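Local structure of taurocyamine kinase (Schistosoma mansoni, 4WOD) at residues 21-26 with 48-53; 105-110 with 333-338; 151-156 with 215-220; 422-427 with 445-450; 513-518 with 614-619. The protein catalyses the reversible, magnesium-dependent transfer of phosphate between ATP and the guanidino compound taurocyamine, using two fused phosphagen kinase repeats in one chain. The protein carries 4 engineered substitutions. All coordinates share one frame; numbering follows the deposited sequence.

Contact 1: residues 21-26 with 48-53; sequences SLTKKY and QCVNTN
The flat group that matters here is the amide of Asn-53, and Thr-23 lies over one of its faces. Thr-23 OG1 donates to Asn-53 OD1 at 2.8 Å, but it comes in from above: the donor stands 65° out of the carbonyl plane and makes a C=O...donor angle of 106°. Over the same amide, Thr-23 CB sits 3.6 Å from Asn-53 CG. At the nitrogen end the amide is only grazed, Ser-21 CB staying 4.2 Å from Asn-53 ND2. That ND2 is spent on Leu-61 O, so both ends of the buried amide have a partner and its rotation is fixed.

Thr-23 does two jobs at once. With chi1 at -69° its hydroxyl lies beside the backbone N and faces the amide, while CG2, anti to the backbone N, meets Val-50 CG1 at 3.7 Å. Just ahead, Ser-21 is the N-cap of helix 22-26: its OG accepts from Lys-24 N at 3.1 Å and also bonds to Asn-19.

Helix 6-14 covers the contact through Ile-13, which touches both Thr-23 and Asn-53. The Asn-53 amide joins Thr-23 on helix 22-26 to Leu-61 of the arginine pocket, and its side chain is about 6 Å from the ligand. This is consistent with a second-shell position behind the pocket where arginine is bound in this phosphagen kinase.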
# COMPACT_ATOMS: atom_id res chain seq x y z
N SER A 21 6.97 -7.91 -15.39
CA SER A 21 7.32 -6.62 -15.97
C SER A 21 6.23 -6.12 -16.91
O SER A 21 5.43 -6.91 -17.38
CB SER A 21 8.66 -6.71 -16.72
OG SER A 21 8.68 -7.79 -17.65
N LEU A 22 6.21 -4.82 -17.19
CA LEU A 22 5.35 -4.32 -18.25
C LEU A 22 5.83 -4.84 -19.60
O LEU A 22 5.06 -4.91 -20.55
CB LEU A 22 5.29 -2.80 -18.26
CG LEU A 22 4.68 -2.16 -17.02
CD1 LEU A 22 4.83 -0.64 -17.05
CD2 LEU A 22 3.20 -2.55 -16.88
N THR A 23 7.12 -5.18 -19.70
CA THR A 23 7.66 -5.80 -20.92
C THR A 23 6.97 -7.12 -21.19
O THR A 23 6.61 -7.43 -22.32
CB THR A 23 9.17 -6.04 -20.83
OG1 THR A 23 9.85 -4.78 -20.83
CG2 THR A 23 9.66 -6.87 -22.01
N LYS A 24 6.79 -7.90 -20.14
CA LYS A 24 6.11 -9.18 -20.26
C LYS A 24 4.66 -8.94 -20.67
O LYS A 24 4.11 -9.65 -21.52
CB LYS A 24 6.19 -9.93 -18.93
CG LYS A 24 5.47 -11.26 -18.90
CD LYS A 24 5.85 -11.97 -17.64
CE LYS A 24 5.16 -13.31 -17.50
NZ LYS A 24 5.88 -14.17 -16.54
N LYS A 25 4.06 -7.90 -20.11
CA LYS A 25 2.65 -7.60 -20.33
C LYS A 25 2.37 -7.24 -21.78
O LYS A 25 1.38 -7.69 -22.34
CB LYS A 25 2.22 -6.46 -19.41
CG LYS A 25 0.75 -6.14 -19.44
CD LYS A 25 0.39 -5.29 -18.22
CE LYS A 25 -0.98 -4.67 -18.33
NZ LYS A 25 -1.21 -3.77 -17.16
N TYR A 26 3.25 -6.47 -22.40
CA TYR A 26 2.95 -5.95 -23.72
C TYR A 26 3.75 -6.58 -24.86
O TYR A 26 3.47 -6.32 -26.03
CB TYR A 26 3.13 -4.43 -23.72
CG TYR A 26 2.12 -3.75 -22.82
CD1 TYR A 26 0.75 -3.77 -23.13
CD2 TYR A 26 2.51 -3.11 -21.64
CE1 TYR A 26 -0.18 -3.17 -22.30
CE2 TYR A 26 1.59 -2.51 -20.81
CZ TYR A 26 0.24 -2.54 -21.15
OH TYR A 26 -0.67 -1.93 -20.32
N GLN A 48 17.10 -5.93 -28.56
CA GLN A 48 18.08 -5.20 -27.76
C GLN A 48 17.41 -4.40 -26.65
O GLN A 48 17.97 -4.29 -25.55
CB GLN A 48 18.92 -4.26 -28.64
CG GLN A 48 19.90 -4.98 -29.51
CD GLN A 48 20.58 -4.04 -30.46
OE1 GLN A 48 19.97 -3.08 -30.93
NE2 GLN A 48 21.85 -4.28 -30.73
N CYS A 49 16.21 -3.87 -26.94
CA CYS A 49 15.44 -3.13 -25.93
C CYS A 49 14.97 -3.98 -24.74
O CYS A 49 14.97 -3.51 -23.61
CB CYS A 49 14.20 -2.48 -26.55
SG CYS A 49 14.47 -1.27 -27.87
N VAL A 50 14.54 -5.21 -25.02
CA VAL A 50 13.91 -6.06 -23.99
C VAL A 50 14.85 -7.10 -23.39
O VAL A 50 14.47 -7.83 -22.45
CB VAL A 50 12.67 -6.81 -24.56
CG1 VAL A 50 11.59 -5.82 -24.99
CG2 VAL A 50 13.07 -7.73 -25.73
N ASN A 51 16.05 -7.18 -23.92
CA ASN A 51 17.04 -8.15 -23.49
C ASN A 51 17.23 -8.20 -21.98
O ASN A 51 17.21 -9.27 -21.38
CB ASN A 51 18.38 -7.85 -24.17
CG ASN A 51 19.38 -8.97 -23.96
OD1 ASN A 51 19.23 -10.05 -24.52
ND2 ASN A 51 20.39 -8.71 -23.17
N THR A 52 17.36 -7.03 -21.35
CA THR A 52 17.62 -7.01 -19.91
C THR A 52 16.44 -7.61 -19.12
O THR A 52 16.63 -8.15 -18.02
CB THR A 52 17.92 -5.56 -19.41
OG1 THR A 52 18.64 -5.60 -18.17
CG2 THR A 52 16.62 -4.76 -19.24
N ASN A 53 15.24 -7.56 -19.67
CA ASN A 53 14.09 -8.13 -18.96
C ASN A 53 14.16 -9.64 -18.89
O ASN A 53 13.67 -10.25 -17.94
CB ASN A 53 12.78 -7.72 -19.62
CG ASN A 53 12.54 -6.23 -19.55
OD1 ASN A 53 12.49 -5.56 -20.58
ND2 ASN A 53 12.39 -5.71 -18.33

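Contact 2: residues 105-110 with 333-338; sequences LSFTDL and DAVTEM
Phe-107 directs the CZ end of its ring at the helix turn carrying Val-335 and Thr-336, so its side chain is the one to follow. CB points toward the helix, and with chi1 at -67° CG lies beside the backbone N. Contact begins at the two CE atoms. CE2 meets Val-335 CG1 at 4.0 Å, and CE1 lies 4.0 Å from Thr-336 OG1. CZ, at the far end, touches both: Val-335 CG1 at 3.9 Å and Thr-336 OG1 at 3.8 Å.

The two partners come from different directions. Thr-336 OG1 is at the ring edge, in its plane, whereas the Val-335 methyl approaches obliquely. No bond joins that hydroxyl to Phe-107; it is bonded to Leu-332 O, one turn back in its own helix, so what the ring meets is an oxygen already satisfied.

Further along, Leu-110 makes a second, purely apolar contact, its CD1 3.9 Å from Met-338 CE. The methionine chain leaves extended and then bends at chi2 (-94°), which brings its methyl nearer to the leucine than the start of the side chain would suggest.

The loop 105-110 thus runs over helix 331-355, and Phe-107 also meets the His-339 ring. Leu-236 and Tyr-240 of helix 236-251 touch Val-335. Beneath, Val-280 of strand 277-283, itself a predicted ATP-binding residue, touches both Leu-110 and Met-338, so loop and helix close together on the central antiparallel sheet.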
# COMPACT_ATOMS: atom_id res chain seq x y z
N LEU A 105 11.40 33.34 -9.36
CA LEU A 105 10.95 32.10 -8.76
C LEU A 105 11.51 31.94 -7.35
O LEU A 105 12.70 32.18 -7.10
CB LEU A 105 11.35 30.91 -9.62
CG LEU A 105 11.03 29.54 -9.04
CD1 LEU A 105 9.54 29.29 -9.09
CD2 LEU A 105 11.78 28.47 -9.80
N SER A 106 10.66 31.52 -6.43
CA SER A 106 11.07 31.34 -5.05
C SER A 106 10.21 30.32 -4.30
O SER A 106 8.99 30.41 -4.29
CB SER A 106 11.03 32.67 -4.31
OG SER A 106 11.35 32.49 -2.95
N PHE A 107 10.88 29.36 -3.68
CA PHE A 107 10.27 28.35 -2.81
C PHE A 107 10.75 28.50 -1.36
O PHE A 107 11.92 28.79 -1.13
CB PHE A 107 10.63 26.95 -3.28
CG PHE A 107 10.04 26.59 -4.60
CD1 PHE A 107 8.68 26.31 -4.71
CD2 PHE A 107 10.83 26.54 -5.72
CE1 PHE A 107 8.14 25.97 -5.92
CE2 PHE A 107 10.29 26.20 -6.95
CZ PHE A 107 8.95 25.91 -7.05
N THR A 108 9.88 28.23 -0.40
CA THR A 108 10.30 28.31 1.00
C THR A 108 11.37 27.25 1.23
O THR A 108 11.38 26.21 0.57
CB THR A 108 9.12 28.11 1.99
OG1 THR A 108 8.45 26.88 1.72
CG2 THR A 108 8.13 29.26 1.86
N ASP A 109 12.31 27.54 2.13
CA ASP A 109 13.33 26.56 2.47
C ASP A 109 12.64 25.38 3.15
O ASP A 109 11.85 25.59 4.07
CB ASP A 109 14.39 27.15 3.39
CG ASP A 109 15.60 26.24 3.52
OD1 ASP A 109 15.46 25.18 4.16
OD2 ASP A 109 16.68 26.58 2.96
N LEU A 110 12.96 24.16 2.73
CA LEU A 110 12.20 23.01 3.23
C LEU A 110 12.49 22.68 4.69
O LEU A 110 11.73 21.95 5.34
CB LEU A 110 12.45 21.78 2.34
CG LEU A 110 11.60 21.86 1.06
CD1 LEU A 110 11.90 20.73 0.05
CD2 LEU A 110 10.12 21.88 1.43
N ASP A 333 6.07 22.71 -13.12
CA ASP A 333 5.02 21.90 -12.51
C ASP A 333 5.60 20.81 -11.62
O ASP A 333 5.10 20.59 -10.51
CB ASP A 333 4.11 21.23 -13.56
CG ASP A 333 3.35 22.22 -14.42
OD1 ASP A 333 3.10 23.37 -14.01
OD2 ASP A 333 3.00 21.82 -15.54
N ALA A 334 6.65 20.13 -12.10
CA ALA A 334 7.25 19.01 -11.37
C ALA A 334 7.95 19.43 -10.08
O ALA A 334 7.77 18.80 -9.04
CB ALA A 334 8.24 18.25 -12.26
N VAL A 335 8.77 20.49 -10.12
CA VAL A 335 9.44 20.90 -8.90
C VAL A 335 8.42 21.51 -7.92
O VAL A 335 8.57 21.40 -6.70
CB VAL A 335 10.62 21.89 -9.20
CG1 VAL A 335 10.11 23.25 -9.64
CG2 VAL A 335 11.51 22.03 -8.00
N THR A 336 7.35 22.12 -8.44
CA THR A 336 6.27 22.62 -7.58
C THR A 336 5.54 21.43 -6.90
O THR A 336 5.31 21.43 -5.69
CB THR A 336 5.26 23.47 -8.36
OG1 THR A 336 5.93 24.61 -8.91
CG2 THR A 336 4.12 23.91 -7.46
N GLU A 337 5.21 20.41 -7.68
CA GLU A 337 4.65 19.19 -7.10
C GLU A 337 5.53 18.66 -5.96
O GLU A 337 5.03 18.34 -4.87
CB GLU A 337 4.47 18.12 -8.17
CG GLU A 337 3.89 16.81 -7.62
CD GLU A 337 3.92 15.68 -8.63
OE1 GLU A 337 5.02 15.21 -8.99
OE2 GLU A 337 2.83 15.25 -9.08
N MET A 338 6.83 18.58 -6.22
CA MET A 338 7.78 18.15 -5.21
C MET A 338 7.70 19.03 -3.97
O MET A 338 7.56 18.54 -2.84
CB MET A 338 9.21 18.16 -5.76
CG MET A 338 10.26 17.72 -4.76
SD MET A 338 11.01 19.12 -3.86
CE MET A 338 12.33 18.31 -2.97

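Contact 3: residues 151-156 with 215-220; sequences TALHNL and FLVWIN
The end of helix 139-154 packs here on the antiparallel sheet of the first repeat's catalytic domain, against strand 215-219. Leu-153 carries most of it. Leu-153 and Val-217 reach toward each other tip to tip, Leu-153 CD1 meeting Val-217 CG1 at 3.9 Å and Leu-153 CD2 meeting Val-217 CG2 at 4.1 Å, so each branch of one residue finds a branch of the other. With chi1 at -72° and chi2 near 180°, the leucine stretches out from the helix, and its CD1 also touches Ile-219 CD1 at 4.1 Å.

Beyond the last helical turn, Leu-156 meets Phe-215, two residues before Val-217 on the strand. Its CD1 stands 4.1 Å from Phe-215 CE2, the two side chains crossing at about a right angle and the methyl coming to the ring obliquely. Tyr-160 meets the same phenylalanine ring edge-to-face, and Leu-250 of helix 236-251 touches both leucines.

All five residues are buried, and every contact between the two segments joins carbon to carbon. No hydrogen bond spans them, which implies that shape and exclusion of water hold the helix end to the sheet, while the strand's backbone bonds go to its neighbours 206-210 and 225-232.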
# COMPACT_ATOMS: atom_id res chain seq x y z
N THR A 151 33.25 19.20 -24.25
CA THR A 151 33.55 20.50 -24.85
C THR A 151 32.49 21.53 -24.46
O THR A 151 32.82 22.67 -24.13
CB THR A 151 33.65 20.41 -26.38
OG1 THR A 151 34.75 19.57 -26.75
CG2 THR A 151 33.87 21.80 -26.98
N ALA A 152 31.23 21.12 -24.52
CA ALA A 152 30.10 21.94 -24.07
C ALA A 152 30.23 22.28 -22.58
O ALA A 152 29.93 23.41 -22.17
CB ALA A 152 28.76 21.24 -24.34
N LEU A 153 30.66 21.32 -21.78
CA LEU A 153 30.81 21.56 -20.34
C LEU A 153 31.96 22.51 -20.07
O LEU A 153 31.91 23.31 -19.13
CB LEU A 153 31.04 20.25 -19.58
CG LEU A 153 29.85 19.29 -19.43
CD1 LEU A 153 30.26 18.08 -18.62
CD2 LEU A 153 28.70 20.01 -18.76
N HIS A 154 33.01 22.43 -20.89
CA HIS A 154 34.17 23.29 -20.70
C HIS A 154 33.81 24.75 -20.95
O HIS A 154 34.54 25.65 -20.54
CB HIS A 154 35.32 22.87 -21.61
CG HIS A 154 36.66 23.34 -21.15
ND1 HIS A 154 36.85 24.54 -20.50
CD2 HIS A 154 37.89 22.76 -21.23
CE1 HIS A 154 38.13 24.69 -20.20
NE2 HIS A 154 38.78 23.62 -20.63
N ASN A 155 32.68 24.97 -21.61
CA ASN A 155 32.27 26.31 -21.99
C ASN A 155 31.22 26.92 -21.06
O ASN A 155 30.71 28.01 -21.33
CB ASN A 155 31.76 26.29 -23.44
CG ASN A 155 32.88 26.05 -24.45
OD1 ASN A 155 34.04 26.40 -24.20
ND2 ASN A 155 32.55 25.43 -25.58
N LEU A 156 30.90 26.25 -19.97
CA LEU A 156 30.03 26.85 -18.95
C LEU A 156 30.83 27.88 -18.17
O LEU A 156 32.01 27.66 -17.85
CB LEU A 156 29.48 25.79 -17.98
CG LEU A 156 28.52 24.72 -18.50
CD1 LEU A 156 28.46 23.60 -17.48
CD2 LEU A 156 27.13 25.27 -18.75
N PHE A 215 27.37 20.89 -8.19
CA PHE A 215 26.97 20.67 -9.59
C PHE A 215 27.79 19.53 -10.13
O PHE A 215 29.01 19.54 -10.06
CB PHE A 215 27.17 21.93 -10.44
CG PHE A 215 26.78 21.76 -11.89
CD1 PHE A 215 25.45 21.83 -12.28
CD2 PHE A 215 27.75 21.57 -12.87
CE1 PHE A 215 25.08 21.69 -13.62
CE2 PHE A 215 27.40 21.42 -14.22
CZ PHE A 215 26.06 21.49 -14.59
N LEU A 216 27.12 18.51 -10.66
CA LEU A 216 27.79 17.26 -11.00
C LEU A 216 27.22 16.72 -12.31
O LEU A 216 25.99 16.73 -12.50
CB LEU A 216 27.60 16.25 -9.87
CG LEU A 216 27.95 14.78 -10.14
CD1 LEU A 216 29.46 14.56 -10.16
CD2 LEU A 216 27.28 13.86 -9.12
N VAL A 217 28.09 16.28 -13.22
CA VAL A 217 27.60 15.74 -14.50
C VAL A 217 28.16 14.36 -14.84
O VAL A 217 29.38 14.18 -14.82
CB VAL A 217 27.91 16.68 -15.70
CG1 VAL A 217 27.35 16.08 -16.97
CG2 VAL A 217 27.31 18.06 -15.48
N TRP A 218 27.28 13.42 -15.16
CA TRP A 218 27.68 12.08 -15.60
C TRP A 218 27.56 11.99 -17.12
O TRP A 218 26.48 12.27 -17.70
CB TRP A 218 26.82 11.01 -14.93
CG TRP A 218 27.14 10.79 -13.49
CD1 TRP A 218 28.13 11.39 -12.76
CD2 TRP A 218 26.46 9.91 -12.57
NE1 TRP A 218 28.12 10.94 -11.47
CE2 TRP A 218 27.10 10.03 -11.32
CE3 TRP A 218 25.37 9.04 -12.69
CZ2 TRP A 218 26.69 9.30 -10.20
CZ3 TRP A 218 24.97 8.31 -11.58
CH2 TRP A 218 25.63 8.45 -10.34
N ILE A 219 28.65 11.60 -17.77
CA ILE A 219 28.66 11.42 -19.21
C ILE A 219 28.66 9.94 -19.56
O ILE A 219 29.58 9.21 -19.19
CB ILE A 219 29.88 12.11 -19.85
CG1 ILE A 219 29.90 13.60 -19.48
CG2 ILE A 219 29.86 11.91 -21.37
CD1 ILE A 219 30.93 14.38 -20.24
N ASN A 220 27.61 9.51 -20.26
CA ASN A 220 27.47 8.15 -20.80
C ASN A 220 27.40 7.06 -19.74
O ASN A 220 27.74 5.90 -19.99
CB ASN A 220 28.59 7.86 -21.79
CG ASN A 220 28.31 8.49 -23.14
OD1 ASN A 220 27.15 8.65 -23.51
ND2 ASN A 220 29.37 8.87 -23.89

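Contact 4: residues 422-427 with 445-450; sequences SICPRT and CDYHGV
By its place in the second repeat, this contact probably belongs to the guanidino-substrate pocket: Ile-423, Cys-424 and Tyr-447 by sequence match the positions of Leu-60, Leu-61 and Tyr-84, which line the arginine site of the first repeat. Cys-424 SG rests on the side of the Tyr-447 ring that carries CD1 and CE1, 3.4 Å from each. From the ring centroid the sulfur is 4.1 Å away and 49° off the normal, an oblique sulfur-aromatic contact. In Tyr-447, chi1 of -173° sets CG anti to the backbone N and carries the CD1-CE1 side of the ring to the sulfur. Ile-423 adds a looser touch at the ring edge, its CD1 4.3 Å from Tyr-447 CE1.

A Schellman motif follows, with Gly-449 at positive phi and Val-450 N bonded back to Cys-445 O at 2.9 Å; the companion bond, Gly-449 N to Asp-446 O, is weak. Next to it, the His-448 ring has Tyr-447 CD2 over its centre, and NE2 of that histidine is bonded to Pro-632 O. Tyr-385 of helix 385-388 meets the Tyr-447 ring and touches both Ile-423 and Cys-424. Cys-424 also touches Cys-631, the predicted active-site cysteine.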
# COMPACT_ATOMS: atom_id res chain seq x y z
N SER A 422 -16.04 3.71 4.42
CA SER A 422 -16.17 3.02 5.71
C SER A 422 -17.09 3.82 6.63
O SER A 422 -16.90 5.02 6.79
CB SER A 422 -14.81 2.82 6.37
OG SER A 422 -14.97 2.30 7.68
N ILE A 423 -18.06 3.15 7.24
CA ILE A 423 -19.09 3.83 8.00
C ILE A 423 -18.96 3.72 9.53
O ILE A 423 -19.62 4.46 10.25
CB ILE A 423 -20.51 3.31 7.59
CG1 ILE A 423 -20.73 1.86 8.03
CG2 ILE A 423 -20.73 3.45 6.09
CD1 ILE A 423 -22.12 1.34 7.78
N CYS A 424 -18.14 2.81 10.04
CA CYS A 424 -17.95 2.70 11.50
C CYS A 424 -16.48 2.86 11.92
O CYS A 424 -15.57 2.55 11.16
CB CYS A 424 -18.49 1.35 12.01
SG CYS A 424 -20.30 1.30 12.17
N PRO A 425 -16.25 3.37 13.14
CA PRO A 425 -14.87 3.50 13.60
C PRO A 425 -14.32 2.17 14.11
O PRO A 425 -15.08 1.18 14.21
CB PRO A 425 -14.97 4.51 14.74
CG PRO A 425 -16.34 4.26 15.30
CD PRO A 425 -17.21 3.92 14.11
N ARG A 426 -13.03 2.15 14.43
CA ARG A 426 -12.37 0.99 15.03
C ARG A 426 -11.65 1.41 16.31
O ARG A 426 -10.67 2.15 16.26
CB ARG A 426 -11.37 0.37 14.05
CG ARG A 426 -11.95 -0.02 12.69
CD ARG A 426 -12.99 -1.10 12.79
NE ARG A 426 -13.22 -1.75 11.49
CZ ARG A 426 -14.09 -1.33 10.58
NH1 ARG A 426 -14.83 -0.26 10.81
NH2 ARG A 426 -14.21 -1.99 9.43
N THR A 427 -12.11 0.92 17.46
CA THR A 427 -11.60 1.38 18.76
C THR A 427 -10.21 0.79 19.09
O THR A 427 -9.76 -0.16 18.44
CB THR A 427 -12.61 1.03 19.86
OG1 THR A 427 -12.77 -0.40 19.92
CG2 THR A 427 -13.97 1.68 19.56
N CYS A 445 -26.09 3.46 19.63
CA CYS A 445 -27.54 3.56 19.66
C CYS A 445 -28.14 3.71 18.27
O CYS A 445 -29.12 3.04 17.94
CB CYS A 445 -27.95 4.74 20.54
SG CYS A 445 -27.79 4.39 22.31
N ASP A 446 -27.55 4.60 17.47
CA ASP A 446 -27.95 4.81 16.08
C ASP A 446 -27.76 3.55 15.23
O ASP A 446 -28.71 3.07 14.60
CB ASP A 446 -27.14 5.97 15.48
CG ASP A 446 -27.77 6.54 14.21
OD1 ASP A 446 -28.54 5.84 13.52
OD2 ASP A 446 -27.48 7.72 13.90
N TYR A 447 -26.54 3.01 15.21
CA TYR A 447 -26.24 1.83 14.39
C TYR A 447 -27.14 0.64 14.72
O TYR A 447 -27.71 0.02 13.83
CB TYR A 447 -24.76 1.43 14.56
CG TYR A 447 -24.29 0.32 13.63
CD1 TYR A 447 -23.60 0.62 12.45
CD2 TYR A 447 -24.53 -1.02 13.92
CE1 TYR A 447 -23.18 -0.39 11.59
CE2 TYR A 447 -24.10 -2.03 13.06
CZ TYR A 447 -23.42 -1.71 11.91
OH TYR A 447 -22.99 -2.70 11.05
N HIS A 448 -27.27 0.32 16.01
CA HIS A 448 -28.04 -0.86 16.42
C HIS A 448 -29.54 -0.60 16.66
O HIS A 448 -30.27 -1.51 17.04
CB HIS A 448 -27.41 -1.46 17.67
CG HIS A 448 -26.00 -1.90 17.45
ND1 HIS A 448 -25.69 -3.11 16.88
CD2 HIS A 448 -24.82 -1.27 17.67
CE1 HIS A 448 -24.37 -3.22 16.77
NE2 HIS A 448 -23.83 -2.12 17.26
N GLY A 449 -29.99 0.63 16.42
CA GLY A 449 -31.38 0.99 16.64
C GLY A 449 -31.88 0.78 18.07
O GLY A 449 -32.95 0.21 18.30
N VAL A 450 -31.09 1.25 19.03
CA VAL A 450 -31.43 1.08 20.44
C VAL A 450 -31.32 2.40 21.18
O VAL A 450 -31.23 3.47 20.57
CB VAL A 450 -30.53 0.04 21.14
CG1 VAL A 450 -30.66 -1.32 20.45
CG2 VAL A 450 -29.08 0.50 21.15

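Contact 5: residues 513-518 with 614-619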
# COMPACT_ATOMS: atom_id res chain seq x y z
N SER A 513 -3.08 -19.10 22.05
CA SER A 513 -2.65 -20.37 21.43
C SER A 513 -2.51 -21.46 22.49
O SER A 513 -2.85 -22.62 22.26
CB SER A 513 -1.35 -20.22 20.64
OG SER A 513 -0.25 -19.92 21.48
N GLY A 514 -2.03 -21.07 23.67
CA GLY A 514 -2.00 -21.97 24.81
C GLY A 514 -3.35 -22.60 25.09
O GLY A 514 -3.45 -23.81 25.29
N ALA A 515 -4.41 -21.79 25.11
CA ALA A 515 -5.77 -22.32 25.28
C ALA A 515 -6.18 -23.21 24.10
O ALA A 515 -6.73 -24.29 24.30
CB ALA A 515 -6.78 -21.18 25.46
N LEU A 516 -5.91 -22.75 22.89
CA LEU A 516 -6.34 -23.49 21.70
C LEU A 516 -5.65 -24.85 21.58
O LEU A 516 -6.29 -25.84 21.18
CB LEU A 516 -6.08 -22.66 20.43
CG LEU A 516 -6.80 -21.30 20.34
CD1 LEU A 516 -6.47 -20.59 19.02
CD2 LEU A 516 -8.32 -21.43 20.50
N LYS A 517 -4.37 -24.92 21.92
CA LYS A 517 -3.64 -26.19 21.85
C LYS A 517 -4.14 -27.19 22.90
O LYS A 517 -3.87 -28.39 22.82
CB LYS A 517 -2.14 -25.98 22.02
CG LYS A 517 -1.46 -25.13 20.94
CD LYS A 517 -0.02 -24.80 21.33
CE LYS A 517 0.67 -23.93 20.28
NZ LYS A 517 2.12 -23.72 20.60
N GLY A 518 -4.83 -26.68 23.92
CA GLY A 518 -5.36 -27.57 24.94
C GLY A 518 -6.79 -28.06 24.68
O GLY A 518 -7.31 -28.86 25.46
N GLY A 614 -12.78 -19.83 27.09
CA GLY A 614 -13.05 -18.90 28.19
C GLY A 614 -12.53 -19.35 29.55
O GLY A 614 -12.31 -18.53 30.44
N LYS A 615 -12.30 -20.65 29.69
CA LYS A 615 -11.61 -21.16 30.88
C LYS A 615 -10.24 -20.52 31.10
O LYS A 615 -9.82 -20.37 32.25
CB LYS A 615 -11.45 -22.68 30.79
CG LYS A 615 -12.77 -23.43 30.70
CD LYS A 615 -13.56 -23.24 31.96
CE LYS A 615 -14.46 -24.43 32.22
NZ LYS A 615 -15.82 -24.19 31.71
N SER A 616 -9.55 -20.11 30.03
CA SER A 616 -8.15 -19.68 30.16
C SER A 616 -7.95 -18.16 30.13
O SER A 616 -6.82 -17.67 30.26
CB SER A 616 -7.29 -20.31 29.05
OG SER A 616 -7.28 -21.73 29.15
N MET A 617 -9.03 -17.42 29.95
CA MET A 617 -8.92 -15.97 29.86
C MET A 617 -10.27 -15.29 30.08
O MET A 617 -11.31 -15.89 29.83
CB MET A 617 -8.34 -15.58 28.50
CG MET A 617 -9.28 -15.93 27.35
SD MET A 617 -8.47 -16.07 25.75
CE MET A 617 -7.69 -17.69 25.92
N LYS A 618 -10.24 -14.04 30.52
CA LYS A 618 -11.45 -13.25 30.72
C LYS A 618 -11.78 -12.48 29.43
O LYS A 618 -10.91 -11.78 28.91
CB LYS A 618 -11.27 -12.28 31.90
CG LYS A 618 -10.83 -12.94 33.20
CD LYS A 618 -11.00 -12.01 34.41
CE LYS A 618 -10.81 -12.77 35.72
NZ LYS A 618 -10.92 -11.87 36.91
N PHE A 619 -13.00 -12.63 28.92
CA PHE A 619 -13.44 -11.88 27.74
C PHE A 619 -13.86 -10.47 28.15
O PHE A 619 -14.60 -10.31 29.11
CB PHE A 619 -14.61 -12.56 27.03
CG PHE A 619 -14.28 -13.91 26.48
CD1 PHE A 619 -13.02 -14.17 25.97
CD2 PHE A 619 -15.22 -14.93 26.51
CE1 PHE A 619 -12.71 -15.43 25.47
CE2 PHE A 619 -14.91 -16.19 26.00
CZ PHE A 619 -13.66 -16.43 25.49
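Ala-515 points its methyl toward the loop at Ser-616 and Met-617, and the two residues meet it from different directions: the methionine methyl lies nearly ahead of the alanine CB, while the serine CB comes from the flank. Ser-616 CB is 3.7 Å from Ala-515 CB, and its OG follows at 3.8 Å from the same methyl, too remote from any polar atom of the helix segment to bond there. Met-617 arrives with its tip: CE is 3.6 Å from Ala-515 CB, so the alanine touches the serine CB and the methionine methyl together.

The methionine has to fold to do this. Its chi1 of 66° sets CG between the backbone N and carbonyl carbon, and a bend at chi3 (77°) curls CE back toward the helix. The small alanine side chain is consistent with the close approach of the main chains, the CA atoms of Ala-515 and Ser-616 being 6.0 Å apart.

Depth varies across the contact. Ser-616 is exposed, while Met-617 is buried and also packs on Met-588 of strand 588-595 and on Val-491. What results is plain helix-to-loop packing in the second catalytic domain, away from the annotated sites: the end of helix 502-517 lies against the chain leaving helix 599-614, beside the eight-stranded antiparallel sheet.

Contacts 1, 2 and 3 belong to the first repeat, contacts 4 and 5 to the second. Contacts 1 and 4, whose centres lie about 50 Å apart on opposite sides of the chain's centre, each fall in the N-terminal region of a repeat near its seen or probable substrate pocket. Along the sequence, contact 3 falls between the two segments of contact 2; their centres are about 25 Å apart, and both draw on helix 236-251 and the first antiparallel sheet. Contacts 3 and 5 have centres about 70 Å apart; helix 502-517 is the counterpart, by position in its repeat, of helix 139-154. The two eight-stranded sheets share one strand order, as expected of duplicated kinase units.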